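Local coordinates for Exo-beta-1,3-galactanase (Bifidobacterium bifidum, PDB 5FLW), which probably acts as a family 43 glycoside hydrolase that releases terminal galactose units from beta-1,3-linked galactans, at residues 191-196 and 200-205; 216-221 and 226-231; 233-236 and 240-243. All coordinates share one frame; numbering follows the deposited sequence.

Interaction 1 of 3, residues 191-196 and 200-205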
loop_
_atom_site.group_PDB
_atom_site.type_symbol
_atom_site.label_atom_id
_atom_site.label_comp_id
_atom_site.label_asym_id
_atom_site.label_seq_id
_atom_site.Cartn_x
_atom_site.Cartn_y
_atom_site.Cartn_z
ATOM N N PRO A 191 4.267 4.232 0.959
ATOM C CA PRO A 191 3.466 5.077 1.856
ATOM C C PRO A 191 2.119 4.464 2.228
ATOM O O PRO A 191 1.468 3.778 1.420
ATOM C CB PRO A 191 3.255 6.356 1.023
ATOM C CG PRO A 191 3.303 5.872 -0.402
ATOM C CD PRO A 191 4.405 4.828 -0.386
ATOM N N THR A 192 1.680 4.796 3.452
ATOM C CA THR A 192 0.339 4.476 3.931
ATOM C C THR A 192 -0.067 5.543 4.953
ATOM O O THR A 192 0.780 6.017 5.718
ATOM C CB THR A 192 0.288 3.034 4.497
ATOM O OG1 THR A 192 -1.033 2.749 4.987
ATOM C CG2 THR A 192 1.332 2.815 5.582
ATOM N N ILE A 193 -1.350 5.942 4.942
ATOM C CA ILE A 193 -1.865 6.981 5.836
ATOM C C ILE A 193 -3.158 6.512 6.488
ATOM O O ILE A 193 -4.048 5.979 5.816
ATOM C CB ILE A 193 -2.114 8.327 5.089
ATOM C CG1 ILE A 193 -0.785 8.947 4.627
ATOM C CG2 ILE A 193 -2.899 9.354 5.961
ATOM C CD1 ILE A 193 -0.902 10.213 3.785
ATOM N N ILE A 194 -3.290 6.792 7.785
ATOM C CA ILE A 194 -4.539 6.616 8.519
ATOM C C ILE A 194 -4.834 7.927 9.243
ATOM O O ILE A 194 -3.999 8.837 9.312
ATOM C CB ILE A 194 -4.555 5.414 9.515
ATOM C CG1 ILE A 194 -3.494 5.563 10.620
ATOM C CG2 ILE A 194 -4.407 4.075 8.789
ATOM C CD1 ILE A 194 -3.931 6.335 11.830
ATOM N N LYS A 195 -6.052 8.017 9.757
ATOM C CA LYS A 195 -6.498 9.176 10.522
ATOM C C LYS A 195 -7.158 8.720 11.819
ATOM O O LYS A 195 -7.950 7.775 11.822
ATOM C CB LYS A 195 -7.548 9.980 9.727
ATOM C CG LYS A 195 -7.768 11.448 10.169
ATOM C CD LYS A 195 -8.970 12.031 9.438
ATOM C CE LYS A 195 -9.126 13.507 9.684
ATOM N NZ LYS A 195 -10.158 14.154 8.835
ATOM N N LYS A 196 -6.823 9.393 12.919
ATOM C CA LYS A 196 -7.448 9.104 14.203
ATOM C C LYS A 196 -7.668 10.412 14.955
ATOM O O LYS A 196 -6.709 11.150 15.221
ATOM C CB LYS A 196 -6.588 8.160 15.049
ATOM C CG LYS A 196 -7.237 7.780 16.367
ATOM C CD LYS A 196 -6.215 7.128 17.281
ATOM C CE LYS A 196 -6.727 6.953 18.692
ATOM N NZ LYS A 196 -8.018 6.221 18.700
ATOM N N TYR A 200 -3.626 12.941 11.190
ATOM C CA TYR A 200 -3.186 12.011 10.146
ATOM C C TYR A 200 -1.842 11.405 10.534
ATOM O O TYR A 200 -0.957 12.102 11.043
ATOM C CB TYR A 200 -3.020 12.747 8.814
ATOM C CG TYR A 200 -4.274 13.435 8.308
ATOM C CD1 TYR A 200 -5.239 12.723 7.599
ATOM C CD2 TYR A 200 -4.495 14.805 8.543
ATOM C CE1 TYR A 200 -6.384 13.346 7.133
ATOM C CE2 TYR A 200 -5.641 15.437 8.082
ATOM C CZ TYR A 200 -6.589 14.701 7.380
ATOM O OH TYR A 200 -7.736 15.316 6.906
ATOM N N TYR A 201 -1.697 10.104 10.306
ATOM C CA TYR A 201 -0.446 9.395 10.548
ATOM C C TYR A 201 -0.001 8.817 9.209
ATOM O O TYR A 201 -0.762 8.095 8.568
ATOM C CB TYR A 201 -0.612 8.261 11.571
ATOM C CG TYR A 201 -1.040 8.679 12.992
ATOM C CD1 TYR A 201 -2.310 9.199 13.240
ATOM C CD2 TYR A 201 -0.183 8.488 14.084
ATOM C CE1 TYR A 201 -2.710 9.563 14.537
ATOM C CE2 TYR A 201 -0.563 8.841 15.378
ATOM C CZ TYR A 201 -1.827 9.382 15.602
ATOM O OH TYR A 201 -2.221 9.722 16.893
ATOM N N TRP A 202 1.226 9.147 8.800
ATOM C CA TRP A 202 1.796 8.783 7.508
ATOM C C TRP A 202 3.051 7.957 7.768
ATOM O O TRP A 202 4.014 8.457 8.363
ATOM C CB TRP A 202 2.142 10.082 6.767
ATOM C CG TRP A 202 2.753 10.003 5.396
ATOM C CD1 TRP A 202 3.141 8.882 4.699
ATOM C CD2 TRP A 202 3.068 11.126 4.549
ATOM N NE1 TRP A 202 3.672 9.244 3.474
ATOM C CE2 TRP A 202 3.633 10.612 3.356
ATOM C CE3 TRP A 202 2.912 12.518 4.680
ATOM C CZ2 TRP A 202 4.064 11.449 2.309
ATOM C CZ3 TRP A 202 3.324 13.348 3.634
ATOM C CH2 TRP A 202 3.882 12.806 2.456
ATOM N N PHE A 203 3.044 6.700 7.310
ATOM C CA PHE A 203 4.147 5.764 7.484
ATOM C C PHE A 203 4.862 5.544 6.153
ATOM O O PHE A 203 4.240 5.598 5.087
ATOM C CB PHE A 203 3.635 4.403 7.984
ATOM C CG PHE A 203 2.850 4.482 9.267
ATOM C CD1 PHE A 203 1.523 4.905 9.272
ATOM C CD2 PHE A 203 3.436 4.133 10.477
ATOM C CE1 PHE A 203 0.801 4.982 10.483
ATOM C CE2 PHE A 203 2.712 4.204 11.686
ATOM C CZ PHE A 203 1.402 4.622 11.676
ATOM N N GLY A 204 6.168 5.252 6.225
ATOM C CA GLY A 204 6.922 4.886 5.038
ATOM C C GLY A 204 8.242 4.231 5.398
ATOM O O GLY A 204 8.617 4.136 6.572
ATOM N N SER A 205 8.944 3.781 4.359
ATOM C CA SER A 205 10.208 3.069 4.500
ATOM C C SER A 205 11.369 3.865 3.908
ATOM O O SER A 205 11.214 4.576 2.904
ATOM C CB SER A 205 10.152 1.692 3.830
ATOM O OG SER A 205 9.632 1.776 2.515
HETATM O O HOH W 1 -9.780 16.786 9.070
HETATM O O HOH W 2 -4.879 10.896 17.232
#
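Lys195 has its CG trans to the backbone N (chi1 -160°) and an extended chain beyond, while the ring of Tyr200 is turned to the side of its own backbone N (chi1 -59°); the two side chains therefore rise alongside each other from the paired strands 191-196 and 200-205. CG of Lys195 makes an off-centre CH-pi contact, 4.2 Å from the centroid of the Tyr200 ring, and CE lies 3.6 Å from CZ of Tyr200. A weak hydrogen bond runs from NZ of Lys195 to OH of Tyr200 (3.3 Å), and a water that accepts from NZ also meets this hydroxyl weakly. Both polar ends find a stronger partner in Asp144, whose carboxylate forms a salt bridge with Lys195 and a hydrogen bond with Tyr200. A serine in place of Lys195 would probably leave Asp144 without its salt-bridge mate and the Tyr200 ring without the aliphatic chain beside it.

The two strands form the first antiparallel hairpin of one four-stranded blade in the five-bladed beta-propeller of family 43. Backbone bonds join Thr192 with Phe203 and Ile194 with Tyr201 in both directions, that from Tyr201 N to Ile194 O measuring 2.8 Å. On the face that carries Lys195 and Tyr200, CD1 of Ile193 sits over the five-membered ring of Trp202, 4.2 Å from its centroid, and strand 159-165 packs against this pair. The other face turns to strands 244-250 and 278-286; there CD1 of Ile194 touches CD1 of Tyr201 at 3.6 Å, and OH of Tyr201 bonds to Gly288 N.

Interaction 2 of 3, residues 216-221 and 226-231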
loop_
_atom_site.group_PDB
_atom_site.type_symbol
_atom_site.label_atom_id
_atom_site.label_comp_id
_atom_site.label_asym_id
_atom_site.label_seq_id
_atom_site.Cartn_x
_atom_site.Cartn_y
_atom_site.Cartn_z
ATOM N N LYS A 216 9.546 4.756 9.391
ATOM C CA LYS A 216 9.210 5.929 10.196
ATOM C C LYS A 216 7.809 6.446 9.880
ATOM O O LYS A 216 7.181 6.076 8.872
ATOM C CB LYS A 216 10.230 7.060 9.989
ATOM C CG LYS A 216 11.659 6.648 10.117
ATOM C CD LYS A 216 12.572 7.870 10.110
ATOM C CE LYS A 216 13.996 7.478 10.415
ATOM N NZ LYS A 216 14.946 8.623 10.327
ATOM N N TYR A 217 7.334 7.348 10.754
ATOM C CA TYR A 217 6.041 7.996 10.569
ATOM C C TYR A 217 6.110 9.491 10.897
ATOM O O TYR A 217 6.994 9.968 11.634
ATOM C CB TYR A 217 4.925 7.297 11.365
ATOM C CG TYR A 217 4.968 7.583 12.855
ATOM C CD1 TYR A 217 5.950 7.001 13.667
ATOM C CD2 TYR A 217 4.049 8.442 13.451
ATOM C CE1 TYR A 217 6.021 7.262 15.037
ATOM C CE2 TYR A 217 4.105 8.719 14.832
ATOM C CZ TYR A 217 5.088 8.122 15.618
ATOM O OH TYR A 217 5.134 8.381 16.980
ATOM N N SER A 218 5.140 10.224 10.346
ATOM C CA SER A 218 4.962 11.650 10.583
ATOM C C SER A 218 3.475 11.901 10.799
ATOM O O SER A 218 2.636 11.119 10.344
ATOM C CB SER A 218 5.502 12.455 9.394
ATOM O OG SER A 218 5.332 13.840 9.553
ATOM N N THR A 219 3.150 12.986 11.522
ATOM C CA THR A 219 1.759 13.352 11.803
ATOM C C THR A 219 1.490 14.797 11.378
ATOM O O THR A 219 2.408 15.621 11.261
ATOM C CB THR A 219 1.376 13.188 13.295
ATOM O OG1 THR A 219 2.175 14.071 14.083
ATOM C CG2 THR A 219 1.643 11.768 13.757
ATOM N N ALA A 220 0.210 15.083 11.127
ATOM C CA ALA A 220 -0.237 16.421 10.754
ATOM C C ALA A 220 -1.735 16.503 11.001
ATOM O O ALA A 220 -2.433 15.485 11.020
ATOM C CB ALA A 220 0.102 16.760 9.294
ATOM N N THR A 221 -2.217 17.731 11.213
ATOM C CA THR A 221 -3.642 17.997 11.346
ATOM C C THR A 221 -4.274 18.446 10.035
ATOM O O THR A 221 -5.501 18.597 9.957
ATOM C CB THR A 221 -3.865 19.061 12.432
ATOM O OG1 THR A 221 -3.227 20.272 12.023
ATOM C CG2 THR A 221 -3.220 18.638 13.737
ATOM N N PRO A 226 1.589 21.587 8.319
ATOM C CA PRO A 226 2.945 21.024 8.423
ATOM C C PRO A 226 2.986 19.592 8.937
ATOM O O PRO A 226 2.255 19.209 9.854
ATOM C CB PRO A 226 3.639 21.909 9.463
ATOM C CG PRO A 226 2.568 22.669 10.145
ATOM C CD PRO A 226 1.370 22.711 9.252
ATOM N N TRP A 227 3.868 18.815 8.327
ATOM C CA TRP A 227 4.138 17.462 8.774
ATOM C C TRP A 227 5.275 17.460 9.795
ATOM O O TRP A 227 6.283 18.150 9.633
ATOM C CB TRP A 227 4.454 16.575 7.572
ATOM C CG TRP A 227 3.217 16.274 6.790
ATOM C CD1 TRP A 227 2.746 16.947 5.687
ATOM C CD2 TRP A 227 2.255 15.242 7.067
ATOM N NE1 TRP A 227 1.568 16.380 5.248
ATOM C CE2 TRP A 227 1.241 15.335 6.077
ATOM C CE3 TRP A 227 2.156 14.234 8.040
ATOM C CZ2 TRP A 227 0.138 14.449 6.041
ATOM C CZ3 TRP A 227 1.045 13.356 8.010
ATOM C CH2 TRP A 227 0.059 13.472 7.014
ATOM N N SER A 228 5.083 16.683 10.859
ATOM C CA SER A 228 6.016 16.636 11.975
ATOM C C SER A 228 7.310 15.922 11.568
ATOM O O SER A 228 7.422 15.319 10.495
ATOM C CB SER A 228 5.383 15.907 13.162
ATOM O OG SER A 228 5.377 14.504 12.953
ATOM N N GLU A 229 8.299 15.997 12.461
ATOM C CA GLU A 229 9.521 15.210 12.334
ATOM C C GLU A 229 9.172 13.735 12.094
ATOM O O GLU A 229 8.207 13.217 12.660
ATOM C CB GLU A 229 10.285 15.350 13.655
ATOM C CG GLU A 229 11.429 14.384 13.821
ATOM C CD GLU A 229 12.014 14.359 15.243
ATOM O OE1 GLU A 229 11.282 14.646 16.223
ATOM O OE2 GLU A 229 13.211 14.039 15.388
ATOM N N TRP A 230 9.973 13.053 11.289
ATOM C CA TRP A 230 9.738 11.638 11.041
ATOM C C TRP A 230 10.426 10.833 12.143
ATOM O O TRP A 230 11.619 10.991 12.378
ATOM C CB TRP A 230 10.239 11.239 9.653
ATOM C CG TRP A 230 9.402 11.832 8.559
ATOM C CD1 TRP A 230 9.452 13.113 8.093
ATOM C CD2 TRP A 230 8.373 11.176 7.812
ATOM N NE1 TRP A 230 8.523 13.292 7.102
ATOM C CE2 TRP A 230 7.848 12.117 6.908
ATOM C CE3 TRP A 230 7.848 9.881 7.817
ATOM C CZ2 TRP A 230 6.824 11.803 6.017
ATOM C CZ3 TRP A 230 6.834 9.575 6.934
ATOM C CH2 TRP A 230 6.333 10.530 6.047
ATOM N N LYS A 231 9.813 9.920 12.777
ATOM C CA LYS A 231 10.165 9.137 13.955
ATOM C C LYS A 231 9.986 7.646 13.738
ATOM O O LYS A 231 9.215 7.210 12.896
ATOM C CB LYS A 231 9.291 9.541 15.139
ATOM C CG LYS A 231 9.522 10.945 15.659
ATOM C CD LYS A 231 8.588 11.246 16.814
ATOM C CE LYS A 231 8.822 12.642 17.364
ATOM N NZ LYS A 231 7.892 12.947 18.480
HETATM O O HOH W 3 14.161 9.448 13.182
HETATM O O HOH W 4 6.411 11.280 14.075
HETATM O O HOH W 5 5.342 11.191 18.675
HETATM O O HOH W 6 -0.245 19.871 10.622
#
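Ser218 meets the 226-231 segment with both atoms of its side chain. CB lies over the centre of the six-membered ring of Trp230, 3.5 Å from its centroid, while OG donates to Ser228 O at 2.7 Å, approaching from a position tilted out of the carbonyl plane. Two residues on, the methyl of Ala220 repeats the CH-pi contact, CB standing 3.5 Å from the centroid of the six-membered ring of Trp227. The serine of the other segment plays the opposite part: OG of Ser228, held between its own backbone N and carbonyl carbon (chi1 76°), accepts a hydrogen bond from the backbone N of Thr219 at 3.1 Å in a nearly straight line (168°), and Ser228 N returns a bond to Thr219 O at 2.9 Å.

These bonds attach an irregular segment to strand 216-220, on the outer part of a propeller blade. Regular antiparallel pairing appears only at Tyr217 and Lys231, which exchange two backbone hydrogen bonds; from there to Ser228 the second segment holds one residue more than the strand needs to reach Thr219. Close to this misfit a water donates to both Tyr217 O and Glu229 O.

Further out, the indoles that receive Ser218 and Ala220 are themselves positioned. Each meets Trp202 of the adjoining strand edge-to-face; NE1 of Trp227 bonds to Leu223 O, and the backbone N of Trp230 to Thr182 OG1. The hydroxyl of Tyr217 accepts a hydrogen bond from the backbone N of Ala290, and a second water lies between that hydroxyl and NZ of Lys231, 3.1 Å from the latter.

Interaction 3 of 3, residues 233-236 and 240-243. Unlike the reference sequence in segment 233-236: Glu236 (reference Lys).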
loop_
_atom_site.group_PDB
_atom_site.type_symbol
_atom_site.label_atom_id
_atom_site.label_comp_id
_atom_site.label_asym_id
_atom_site.label_seq_id
_atom_site.Cartn_x
_atom_site.Cartn_y
_atom_site.Cartn_z
ATOM N N PHE A 233 8.678 3.960 14.445
ATOM C CA PHE A 233 7.568 3.339 15.179
ATOM C C PHE A 233 7.851 1.948 15.750
ATOM O O PHE A 233 7.094 1.489 16.617
ATOM C CB PHE A 233 6.239 3.343 14.391
ATOM C CG PHE A 233 6.320 2.731 13.013
ATOM C CD1 PHE A 233 6.698 3.493 11.908
ATOM C CD2 PHE A 233 6.007 1.391 12.823
ATOM C CE1 PHE A 233 6.778 2.927 10.627
ATOM C CE2 PHE A 233 6.083 0.801 11.531
ATOM C CZ PHE A 233 6.465 1.579 10.445
ATOM N N ALA A 234 8.882 1.258 15.273
ATOM C CA ALA A 234 9.388 0.016 15.840
ATOM C C ALA A 234 10.735 0.260 16.533
ATOM O O ALA A 234 11.353 1.316 16.361
ATOM C CB ALA A 234 9.554 -1.023 14.726
ATOM N N PRO A 235 11.223 -0.706 17.324
ATOM C CA PRO A 235 12.475 -0.463 18.060
ATOM C C PRO A 235 13.640 -0.195 17.116
ATOM O O PRO A 235 13.719 -0.715 15.993
ATOM C CB PRO A 235 12.670 -1.750 18.863
ATOM C CG PRO A 235 11.325 -2.362 18.959
ATOM C CD PRO A 235 10.551 -1.955 17.756
ATOM N N GLU A 236 14.531 0.667 17.575
ATOM C CA GLU A 236 15.725 0.976 16.812
ATOM C C GLU A 236 16.541 -0.280 16.556
ATOM O O GLU A 236 16.832 -1.046 17.482
ATOM C CB GLU A 236 16.554 2.013 17.567
ATOM C CG GLU A 236 17.799 2.482 16.847
ATOM C CD GLU A 236 18.492 3.623 17.569
ATOM O OE1 GLU A 236 18.448 3.656 18.839
ATOM O OE2 GLU A 236 19.132 4.457 16.857
ATOM N N THR A 240 12.021 -2.675 11.464
ATOM C CA THR A 240 10.567 -2.849 11.333
ATOM C C THR A 240 10.208 -4.338 11.402
ATOM O O THR A 240 9.404 -4.851 10.614
ATOM C CB THR A 240 10.024 -2.187 10.056
ATOM O OG1 THR A 240 10.719 -0.955 9.817
ATOM C CG2 THR A 240 8.546 -1.864 10.205
ATOM N N TYR A 241 10.884 -5.055 12.301
ATOM C CA TYR A 241 10.754 -6.517 12.407
ATOM C C TYR A 241 11.082 -7.209 11.079
ATOM O O TYR A 241 10.374 -8.117 10.614
ATOM C CB TYR A 241 9.424 -6.941 13.034
ATOM C CG TYR A 241 9.394 -6.445 14.452
ATOM C CD1 TYR A 241 10.278 -6.960 15.385
ATOM C CD2 TYR A 241 8.546 -5.403 14.839
ATOM C CE1 TYR A 241 10.297 -6.498 16.686
ATOM C CE2 TYR A 241 8.547 -4.928 16.139
ATOM C CZ TYR A 241 9.436 -5.478 17.064
ATOM O OH TYR A 241 9.484 -5.052 18.394
ATOM N N ASP A 242 12.186 -6.749 10.476
ATOM C CA ASP A 242 12.697 -7.259 9.205
ATOM C C ASP A 242 11.605 -7.296 8.134
ATOM O O ASP A 242 11.307 -8.336 7.538
ATOM C CB ASP A 242 13.401 -8.612 9.372
ATOM C CG ASP A 242 14.111 -9.064 8.096
ATOM O OD1 ASP A 242 14.450 -8.211 7.249
ATOM O OD2 ASP A 242 14.331 -10.290 7.951
ATOM N N SER A 243 10.966 -6.142 7.925
ATOM C CA SER A 243 9.936 -6.026 6.905
ATOM C C SER A 243 9.966 -4.614 6.342
ATOM O O SER A 243 10.661 -3.731 6.856
ATOM C CB SER A 243 8.528 -6.360 7.453
ATOM O OG SER A 243 7.984 -5.294 8.228
HETATM O O HOH W 7 12.647 -0.507 13.402
#
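Ala234 has an extended backbone within a loop, whereas across the contact Thr240, the residue nearest to it, and the next two, Tyr241 and Asp242, all have left-handed helical backbone angles, with phi between 51° and 58°. CB of Ala234 points toward that turn and comes within 4.0 Å of CA of Thr240, so that the methyl is set against the backbone itself. On one flank of it the Phe233 ring, its CG placed between backbone N and carbonyl carbon (chi1 54°), brings CE2 to 3.9 Å from the CG2 methyl of Thr240. On another, the Pro235 ring crosses the Tyr241 side chain at about a right angle: CG and CD of the proline reach the phenol end, with CD 3.8 Å from CZ of Tyr241.

The contact between the two segments is thus apolar, and the polar link is indirect. A water accepts from the backbone N of Thr240 at 3.0 Å and lies 2.8 Å from Pro235 O. Within the turn, OG of Ser243 donates to Thr240 O at 2.8 Å, a bond in the carbonyl plane that links Thr240 to Ser243, three residues on. The hydroxyls of the touching side chains bond to neighbours: OG1 of Thr240 with Asn213 O and the backbone N of Asn215, OH of Tyr241 with the backbone N of Trp294.

The turn leads directly into strand 244-250, the first of the next propeller blade. Phe263 of strand 261-266 packs on Phe233 and Thr240, while Ile283 and Met281 of strand 278-286 touch Phe233 and Tyr241 respectively.

Interactions 1 and 2 belong to the same four-stranded sheet and follow one another outward: backbone bonds probably join Tyr200 to Ala220 and Trp202 to Ser218, and their centres are about 9 Å apart. Interaction 1, about 10 Å from the chain centre, is a buried and regular strand pair, with its charged end held at Asp144. Interaction 2, about 18 Å out and only partly buried, substitutes serine hydroxyls and waters for much of the ladder. Interaction 3 is small, buried and apolar, and spans the passage from this blade to the next. Phe233 connects it with both others, meeting Phe203 edge-to-face and packing against Tyr217 and the backbone of Lys216.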